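Local coordinates for periplasmic protein-probably involved in high-affinity Fe2+ transport (Escherichia coli F11, PDB 5I0Y), which binds copper in the periplasm and is probably involved in high-affinity uptake of ferrous iron, at residues 13-27 with 42-56. The protein carries 1 engineered substitution. Residues are numbered along the deposited sequence; the frame is centred on the assembly and turned at random. Where two conformers were deposited one is given.
Sequences TMNEMELAAVYLQPI and DVHLQADIHAVEGNK. Engineered in segment 42-56: Q46 (natural residue Glu). With CU (copper (II) ion), chain D.
L19 and I49 meet on the inner face of the two strands: the CD2 methyl of L19 lies 3.8 Å from I49 CG1, while the extended chi2 of M17 carries its SD to I49 CG2, the two side chains crossing at a slant. Farther along the same face Y23 CD1 touches V43 CG1. I116 and Y114 of strand 108-117 pack over this side. Strands 17-24 and 43-51 run antiparallel as neighbours in the mixed beta sandwich, with paired backbone bonds from E18–H50 to L24–H44. On the other face L24 CD2 sits 3.4 Å from NE2 of Q46, an engineered residue, and I27 CG1 lies over one face of the H44 ring in a CH-pi contact, 3.4 Å from its centroid. With CG anti to the backbone N (chi1 -165°), that ring sends NE2 to the copper ion at 2.0 Å; N101 holds its ND1, and M90 and H97 of the same chain and H127 of the second subunit complete the site. At the far end E16 O takes two nearly straight bonds, from V52 N and N55 ND2, which arrive from opposite faces of the carbonyl plane. Outermost, K56 curls at chi3 and chi4 to bring NZ within 3.6 Å of E16 OE1, a long salt bridge.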
loop_
_atom_site.group_PDB
_atom_site.type_symbol
_atom_site.label_atom_id
_atom_site.label_comp_id
_atom_site.label_asym_id
_atom_site.label_seq_id
_atom_site.Cartn_x
_atom_site.Cartn_y
_atom_site.Cartn_z
ATOM N N THR B 13 -14.558 -13.285 5.566
ATOM C CA THR B 13 -14.907 -12.120 4.781
ATOM C C THR B 13 -15.585 -11.121 5.689
ATOM O O THR B 13 -16.454 -11.483 6.487
ATOM C CB THR B 13 -15.766 -12.457 3.539
ATOM O OG1 THR B 13 -15.876 -11.289 2.712
ATOM C CG2 THR B 13 -17.162 -12.935 3.911
ATOM N N MET B 14 -15.156 -9.868 5.586
ATOM C CA MET B 14 -15.672 -8.781 6.398
ATOM C C MET B 14 -15.403 -7.484 5.666
ATOM O O MET B 14 -14.311 -7.295 5.123
ATOM C CB MET B 14 -14.974 -8.754 7.764
ATOM C CG MET B 14 -15.430 -7.637 8.681
ATOM S SD MET B 14 -17.163 -7.842 9.095
ATOM C CE MET B 14 -17.583 -6.189 9.640
ATOM N N ASN B 15 -16.397 -6.599 5.620
ATOM C CA ASN B 15 -16.228 -5.285 5.003
ATOM C C ASN B 15 -15.734 -5.380 3.567
ATOM O O ASN B 15 -14.927 -4.564 3.107
ATOM C CB ASN B 15 -15.314 -4.395 5.848
ATOM C CG ASN B 15 -15.953 -3.988 7.154
ATOM O OD1 ASN B 15 -15.320 -3.989 8.209
ATOM N ND2 ASN B 15 -17.228 -3.639 7.083
ATOM N N GLU B 16 -16.233 -6.377 2.845
ATOM C CA GLU B 16 -15.922 -6.544 1.431
ATOM C C GLU B 16 -14.435 -6.800 1.185
ATOM O O GLU B 16 -13.862 -6.418 0.151
ATOM C CB GLU B 16 -16.434 -5.330 0.636
ATOM C CG GLU B 16 -17.958 -5.269 0.539
ATOM C CD GLU B 16 -18.682 -4.371 1.528
ATOM O OE1 GLU B 16 -19.919 -4.279 1.359
ATOM O OE2 GLU B 16 -18.102 -3.749 2.447
ATOM N N MET B 17 -13.841 -7.498 2.146
ATOM C CA MET B 17 -12.450 -7.985 2.065
ATOM C C MET B 17 -12.409 -9.439 2.499
ATOM O O MET B 17 -13.239 -9.854 3.311
ATOM C CB MET B 17 -11.522 -7.188 2.992
ATOM C CG MET B 17 -11.415 -5.699 2.668
ATOM S SD MET B 17 -10.503 -4.809 3.936
ATOM C CE MET B 17 -11.681 -4.869 5.278
ATOM N N GLU B 18 -11.452 -10.196 1.977
ATOM C CA GLU B 18 -11.148 -11.532 2.489
ATOM C C GLU B 18 -9.873 -11.402 3.297
ATOM O O GLU B 18 -8.873 -10.893 2.787
ATOM C CB GLU B 18 -10.983 -12.560 1.363
ATOM C CG GLU B 18 -11.041 -14.017 1.831
ATOM C CD GLU B 18 -12.412 -14.441 2.349
ATOM O OE1 GLU B 18 -13.409 -13.758 2.064
ATOM O OE2 GLU B 18 -12.489 -15.490 3.042
ATOM N N LEU B 19 -9.928 -11.837 4.557
ATOM C CA LEU B 19 -8.848 -11.646 5.502
ATOM C C LEU B 19 -8.390 -12.990 6.004
ATOM O O LEU B 19 -9.172 -13.725 6.603
ATOM C CB LEU B 19 -9.301 -10.779 6.673
ATOM C CG LEU B 19 -9.947 -9.447 6.277
ATOM C CD1 LEU B 19 -11.473 -9.505 6.315
ATOM C CD2 LEU B 19 -9.441 -8.356 7.194
ATOM N N ALA B 20 -7.124 -13.313 5.757
ATOM C CA ALA B 20 -6.548 -14.588 6.189
ATOM C C ALA B 20 -5.298 -14.350 7.023
ATOM O O ALA B 20 -4.573 -13.365 6.810
ATOM C CB ALA B 20 -6.196 -15.445 4.988
ATOM N N ALA B 21 -5.061 -15.225 7.994
ATOM C CA ALA B 21 -3.803 -15.247 8.724
ATOM C C ALA B 21 -2.967 -16.367 8.128
ATOM O O ALA B 21 -3.483 -17.447 7.847
ATOM C CB ALA B 21 -4.058 -15.480 10.198
ATOM N N VAL B 22 -1.683 -16.104 7.910
ATOM C CA VAL B 22 -0.776 -17.139 7.436
ATOM C C VAL B 22 0.554 -16.951 8.127
ATOM O O VAL B 22 0.814 -15.907 8.722
ATOM C CB VAL B 22 -0.577 -17.119 5.902
ATOM C CG1 VAL B 22 -1.868 -17.472 5.176
ATOM C CG2 VAL B 22 -0.051 -15.769 5.447
ATOM N N TYR B 23 1.389 -17.977 8.065
ATOM C CA TYR B 23 2.736 -17.894 8.607
ATOM C C TYR B 23 3.725 -18.666 7.732
ATOM O O TYR B 23 3.356 -19.512 6.929
ATOM C CB TYR B 23 2.795 -18.336 10.083
ATOM C CG TYR B 23 2.438 -19.777 10.319
ATOM C CD1 TYR B 23 3.425 -20.757 10.423
ATOM C CD2 TYR B 23 1.114 -20.167 10.450
ATOM C CE1 TYR B 23 3.094 -22.084 10.643
ATOM C CE2 TYR B 23 0.774 -21.491 10.669
ATOM C CZ TYR B 23 1.763 -22.441 10.772
ATOM O OH TYR B 23 1.395 -23.753 10.992
ATOM N N LEU B 24 4.993 -18.322 7.892
ATOM C CA LEU B 24 6.085 -18.967 7.157
ATOM C C LEU B 24 7.340 -18.830 8.011
ATOM O O LEU B 24 7.294 -18.300 9.125
ATOM C CB LEU B 24 6.273 -18.328 5.770
ATOM C CG LEU B 24 6.584 -16.825 5.768
ATOM C CD1 LEU B 24 7.467 -16.444 4.582
ATOM C CD2 LEU B 24 5.314 -15.991 5.754
ATOM N N GLN B 25 8.481 -19.287 7.485
ATOM C CA GLN B 25 9.729 -19.109 8.219
ATOM C C GLN B 25 10.066 -17.638 8.412
ATOM O O GLN B 25 9.614 -16.787 7.632
ATOM C CB GLN B 25 10.930 -19.886 7.638
ATOM C CG GLN B 25 10.757 -20.497 6.265
ATOM C CD GLN B 25 11.015 -19.533 5.120
ATOM O OE1 GLN B 25 11.077 -18.314 5.299
ATOM N NE2 GLN B 25 11.158 -20.085 3.919
ATOM N N PRO B 26 10.841 -17.327 9.467
ATOM C CA PRO B 26 11.290 -15.962 9.664
ATOM C C PRO B 26 12.019 -15.447 8.420
ATOM O O PRO B 26 12.628 -16.212 7.660
ATOM C CB PRO B 26 12.247 -16.062 10.856
ATOM C CG PRO B 26 11.779 -17.285 11.603
ATOM C CD PRO B 26 11.334 -18.232 10.534
ATOM N N ILE B 27 11.889 -14.145 8.201
ATOM C CA ILE B 27 12.448 -13.481 7.036
ATOM C C ILE B 27 13.392 -12.359 7.446
ATOM O O ILE B 27 13.449 -11.955 8.609
ATOM C CB ILE B 27 11.312 -12.943 6.134
ATOM C CG1 ILE B 27 10.412 -11.915 6.868
ATOM C CG2 ILE B 27 10.491 -14.103 5.596
ATOM C CD1 ILE B 27 10.956 -10.505 6.937
ATOM N N ASP B 42 10.546 -17.473 15.364
ATOM C CA ASP B 42 10.088 -18.799 14.968
ATOM C C ASP B 42 9.337 -18.765 13.644
ATOM O O ASP B 42 9.427 -19.685 12.847
ATOM C CB ASP B 42 9.185 -19.383 16.059
ATOM C CG ASP B 42 9.945 -19.658 17.350
ATOM O OD1 ASP B 42 11.050 -20.259 17.280
ATOM O OD2 ASP B 42 9.444 -19.273 18.424
ATOM N N VAL B 43 8.570 -17.694 13.422
ATOM C CA VAL B 43 7.794 -17.583 12.185
ATOM C C VAL B 43 7.757 -16.114 11.763
ATOM O O VAL B 43 8.027 -15.231 12.566
ATOM C CB VAL B 43 6.325 -18.111 12.329
ATOM C CG1 VAL B 43 6.268 -19.547 12.875
ATOM C CG2 VAL B 43 5.458 -17.175 13.180
ATOM N N HIS B 44 7.440 -15.889 10.494
ATOM C CA HIS B 44 6.914 -14.600 10.042
ATOM C C HIS B 44 5.424 -14.764 9.990
ATOM O O HIS B 44 4.929 -15.645 9.283
ATOM C CB HIS B 44 7.460 -14.277 8.653
ATOM C CG HIS B 44 7.276 -12.828 8.227
ATOM N ND1 HIS B 44 7.834 -11.791 8.893
ATOM C CD2 HIS B 44 6.588 -12.279 7.148
ATOM C CE1 HIS B 44 7.520 -10.637 8.258
ATOM N NE2 HIS B 44 6.748 -10.939 7.203
ATOM N N LEU B 45 4.711 -13.954 10.775
ATOM C CA LEU B 45 3.256 -13.996 10.828
ATOM C C LEU B 45 2.698 -12.876 9.964
ATOM O O LEU B 45 3.194 -11.754 9.996
ATOM C CB LEU B 45 2.770 -13.858 12.278
ATOM C CG LEU B 45 1.251 -13.883 12.531
ATOM C CD1 LEU B 45 0.652 -15.248 12.230
ATOM C CD2 LEU B 45 0.964 -13.460 13.968
ATOM N N GLN B 46 1.663 -13.189 9.207
ATOM C CA GLN B 46 1.173 -12.267 8.194
ATOM C C GLN B 46 -0.339 -12.151 8.211
ATOM O O GLN B 46 -1.052 -13.113 8.544
ATOM C CB GLN B 46 1.554 -12.774 6.799
ATOM C CG GLN B 46 3.013 -12.688 6.437
ATOM C CD GLN B 46 3.253 -12.924 4.954
ATOM O OE1 GLN B 46 2.315 -13.110 4.156
ATOM N NE2 GLN B 46 4.497 -12.883 4.581
ATOM N N ALA B 47 -0.815 -10.987 7.783
ATOM C CA ALA B 47 -2.211 -10.774 7.440
ATOM C C ALA B 47 -2.317 -10.637 5.936
ATOM O O ALA B 47 -1.639 -9.792 5.337
ATOM C CB ALA B 47 -2.735 -9.526 8.120
ATOM N N ASP B 48 -3.110 -11.512 5.324
ATOM C CA ASP B 48 -3.394 -11.464 3.898
ATOM C C ASP B 48 -4.769 -10.881 3.733
ATOM O O ASP B 48 -5.761 -11.470 4.170
ATOM C CB ASP B 48 -3.364 -12.854 3.280
ATOM C CG ASP B 48 -1.974 -13.293 2.934
ATOM O OD1 ASP B 48 -1.060 -12.442 2.978
ATOM O OD2 ASP B 48 -1.810 -14.489 2.597
ATOM N N ILE B 49 -4.825 -9.715 3.108
ATOM C CA ILE B 49 -6.076 -8.955 3.018
ATOM C C ILE B 49 -6.268 -8.378 1.618
ATOM O O ILE B 49 -5.465 -7.577 1.140
ATOM C CB ILE B 49 -6.132 -7.837 4.081
ATOM C CG1 ILE B 49 -6.008 -8.425 5.500
ATOM C CG2 ILE B 49 -7.430 -7.049 3.936
ATOM C CD1 ILE B 49 -5.713 -7.403 6.569
ATOM N N HIS B 50 -7.362 -8.786 0.982
ATOM C CA HIS B 50 -7.684 -8.347 -0.388
ATOM C C HIS B 50 -9.147 -8.074 -0.541
ATOM O O HIS B 50 -9.959 -8.674 0.160
ATOM C CB HIS B 50 -7.249 -9.401 -1.392
ATOM C CG HIS B 50 -5.783 -9.683 -1.312
ATOM N ND1 HIS B 50 -5.249 -10.505 -0.379
ATOM C CD2 HIS B 50 -4.728 -9.193 -2.062
ATOM C CE1 HIS B 50 -3.912 -10.530 -0.535
ATOM N NE2 HIS B 50 -3.592 -9.710 -1.545
ATOM N N ALA B 51 -9.506 -7.153 -1.428
ATOM C CA ALA B 51 -10.910 -6.892 -1.699
ATOM C C ALA B 51 -11.580 -8.133 -2.249
ATOM O O ALA B 51 -10.950 -8.935 -2.945
ATOM C CB ALA B 51 -11.059 -5.769 -2.711
ATOM N N VAL B 52 -12.870 -8.272 -1.953
ATOM C CA VAL B 52 -13.731 -9.201 -2.695
ATOM C C VAL B 52 -14.664 -8.396 -3.593
ATOM O O VAL B 52 -14.737 -7.165 -3.478
ATOM C CB VAL B 52 -14.491 -10.194 -1.775
ATOM C CG1 VAL B 52 -13.507 -11.149 -1.091
ATOM C CG2 VAL B 52 -15.377 -9.468 -0.777
ATOM N N GLU B 53 -15.340 -9.083 -4.511
ATOM C CA GLU B 53 -16.327 -8.453 -5.399
ATOM C C GLU B 53 -17.380 -7.694 -4.583
ATOM O O GLU B 53 -17.848 -8.170 -3.554
ATOM C CB GLU B 53 -16.990 -9.514 -6.292
ATOM C CG GLU B 53 -17.992 -8.978 -7.310
ATOM C CD GLU B 53 -17.342 -8.439 -8.570
ATOM O OE1 GLU B 53 -16.149 -8.728 -8.799
ATOM O OE2 GLU B 53 -18.027 -7.719 -9.336
ATOM N N GLY B 54 -17.732 -6.501 -5.056
ATOM C CA GLY B 54 -18.694 -5.628 -4.381
ATOM C C GLY B 54 -18.098 -4.621 -3.419
ATOM O O GLY B 54 -18.837 -3.919 -2.723
ATOM N N ASN B 55 -16.767 -4.543 -3.356
ATOM C CA ASN B 55 -16.120 -3.593 -2.464
ATOM C C ASN B 55 -16.568 -2.170 -2.809
ATOM O O ASN B 55 -16.594 -1.792 -3.986
ATOM C CB ASN B 55 -14.597 -3.756 -2.556
ATOM C CG ASN B 55 -13.860 -2.903 -1.545
ATOM O OD1 ASN B 55 -13.697 -1.699 -1.752
ATOM N ND2 ASN B 55 -13.379 -3.526 -0.465
ATOM N N LYS B 56 -16.901 -1.413 -1.768
ATOM C CA LYS B 56 -17.497 -0.089 -1.937
ATOM C C LYS B 56 -16.509 1.027 -1.650
ATOM O O LYS B 56 -16.882 2.215 -1.624
ATOM C CB LYS B 56 -18.727 0.069 -1.035
ATOM C CG LYS B 56 -19.857 -0.890 -1.373
ATOM C CD LYS B 56 -21.106 -0.568 -0.562
ATOM C CE LYS B 56 -21.134 -1.285 0.789
ATOM N NZ LYS B 56 -20.185 -0.764 1.817
HETATM CU CU CU D . 6.583 -9.554 5.703
HETATM O O HOH W 1 -13.348 -2.314 2.249
HETATM O O HOH W 2 -16.806 -2.103 0.808
HETATM O O HOH W 3 -6.802 -12.217 1.242
#